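Local structure of DUF724 domain-containing protein 6-like (Raphanus sativus, 5ZWX) at residues R78-P82 against E144-W150. The protein binds the H3K9me2 histone mark through its Agenet cassette and, like its Arabidopsis relative, probably links that mark to DNA methylation in heterochromatin. Sequence-based numbering, arbitrary orientation.
Sequences RPPAP and EWVNGAW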
# COMPACT_ATOMS: atom_id res chain seq x y z
N ARG A 78 4.60 6.43 1.74
CA ARG A 78 5.91 5.95 1.30
C ARG A 78 5.95 5.96 -0.22
O ARG A 78 4.91 6.15 -0.84
CB ARG A 78 6.22 4.58 1.86
CG ARG A 78 5.32 3.45 1.24
CD ARG A 78 5.54 2.12 1.94
NE ARG A 78 5.07 1.01 1.08
CZ ARG A 78 5.34 -0.27 1.30
NH1 ARG A 78 6.05 -0.63 2.36
NH2 ARG A 78 4.91 -1.20 0.45
N PRO A 79 7.14 5.82 -0.84
CA PRO A 79 7.12 5.86 -2.29
C PRO A 79 6.50 4.56 -2.82
O PRO A 79 6.39 3.63 -2.03
CB PRO A 79 8.62 5.98 -2.68
CG PRO A 79 9.33 6.31 -1.42
CD PRO A 79 8.52 5.69 -0.32
N PRO A 80 6.13 4.51 -4.10
CA PRO A 80 5.75 3.24 -4.73
C PRO A 80 6.79 2.16 -4.47
O PRO A 80 7.97 2.42 -4.54
CB PRO A 80 5.71 3.58 -6.22
CG PRO A 80 5.51 5.05 -6.27
CD PRO A 80 6.25 5.59 -5.10
N ALA A 81 6.33 0.96 -4.17
CA ALA A 81 7.22 -0.16 -3.95
C ALA A 81 8.14 -0.33 -5.16
O ALA A 81 7.75 -0.05 -6.30
CB ALA A 81 6.39 -1.44 -3.69
N PRO A 82 9.37 -0.79 -4.92
CA PRO A 82 10.34 -0.95 -6.01
C PRO A 82 9.81 -1.86 -7.12
O PRO A 82 9.09 -2.82 -6.82
CB PRO A 82 11.54 -1.57 -5.30
CG PRO A 82 11.40 -1.13 -3.89
CD PRO A 82 9.94 -1.17 -3.62
N GLU A 144 9.73 -2.81 3.19
CA GLU A 144 9.44 -1.75 4.13
C GLU A 144 10.27 -0.55 3.76
O GLU A 144 11.39 -0.70 3.28
CB GLU A 144 9.73 -2.16 5.58
CG GLU A 144 8.72 -3.15 6.18
CD GLU A 144 7.37 -2.52 6.56
OE1 GLU A 144 7.22 -1.29 6.64
OE2 GLU A 144 6.44 -3.29 6.83
N TRP A 145 9.69 0.63 3.90
CA TRP A 145 10.39 1.89 3.66
C TRP A 145 10.88 2.40 5.00
O TRP A 145 10.10 2.84 5.82
CB TRP A 145 9.46 2.86 2.95
CG TRP A 145 9.96 4.22 2.82
CD1 TRP A 145 9.58 5.31 3.54
CD2 TRP A 145 10.93 4.68 1.87
NE1 TRP A 145 10.28 6.43 3.11
CE2 TRP A 145 11.09 6.06 2.07
CE3 TRP A 145 11.65 4.05 0.86
CZ2 TRP A 145 11.98 6.83 1.31
CZ3 TRP A 145 12.54 4.81 0.10
CH2 TRP A 145 12.69 6.18 0.33
N VAL A 146 12.18 2.32 5.23
CA VAL A 146 12.72 2.57 6.54
C VAL A 146 14.00 3.39 6.37
O VAL A 146 14.86 3.08 5.54
CB VAL A 146 12.99 1.25 7.32
CG1 VAL A 146 13.44 1.54 8.74
CG2 VAL A 146 11.73 0.36 7.34
N ASN A 147 14.09 4.48 7.12
CA ASN A 147 15.27 5.34 7.05
C ASN A 147 15.58 5.81 5.64
O ASN A 147 16.73 5.84 5.24
CB ASN A 147 16.48 4.60 7.61
CG ASN A 147 16.77 4.99 9.03
OD1 ASN A 147 17.67 5.81 9.29
ND2 ASN A 147 16.02 4.43 9.96
N GLY A 148 14.55 6.15 4.88
CA GLY A 148 14.74 6.66 3.54
C GLY A 148 15.22 5.63 2.55
O GLY A 148 15.75 6.01 1.50
N ALA A 149 15.03 4.34 2.84
CA ALA A 149 15.48 3.30 1.90
C ALA A 149 14.65 2.05 2.08
O ALA A 149 14.02 1.90 3.11
CB ALA A 149 16.96 2.99 2.08
N TRP A 150 14.67 1.15 1.10
CA TRP A 150 13.82 -0.05 1.17
C TRP A 150 14.54 -1.20 1.89
O TRP A 150 15.78 -1.34 1.81
CB TRP A 150 13.40 -0.48 -0.24
CG TRP A 150 12.46 0.48 -0.90
CD1 TRP A 150 12.78 1.44 -1.80
CD2 TRP A 150 11.05 0.59 -0.67
NE1 TRP A 150 11.65 2.14 -2.18
CE2 TRP A 150 10.57 1.63 -1.49
CE3 TRP A 150 10.14 -0.10 0.14
CZ2 TRP A 150 9.22 2.01 -1.53
CZ3 TRP A 150 8.79 0.26 0.10
CH2 TRP A 150 8.35 1.30 -0.72
O HOH W 1 6.99 0.67 4.87
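P82 and P79 each set the CG–CD side of the ring over a tryptophan face, a case of proline CH-pi packing. The P82 CG atom stands 3.5 Å from the centroid of the W150 five-membered ring, only 5° off its normal, while the W145 edge, at CE3, meets the opposite face near its rim. With CG anti to its carbonyl carbon (chi1 -68°), W150 pushes its six-membered ring into the bend of the proline-rich loop, where the P79 O atom meets W150 CZ2 at 3.3 Å near the ring plane. The R78 guanidinium sets a face against W150 CZ3, its plane 79° from the indole. P79 CD sits 3.4 Å from W145 CD2, over one W145 face; the other rests on the G148–A149 backbone. Replacing the W145 indole by an alanine is likely to leave P79 CD without its aromatic platform. The polar side is looser: R78 NH1 and E144 OE1 stand 4.5 Å apart, bridged by a water that also accepts from W145 N; NH1 also donates to R143 O, and E144 OE2 bonds H142. Loop and beta-hairpin, closed by a type I' turn (V146–A149), thus dock through aromatic–proline packing, consistent with an interface between halves of a tandem Agenet cassette.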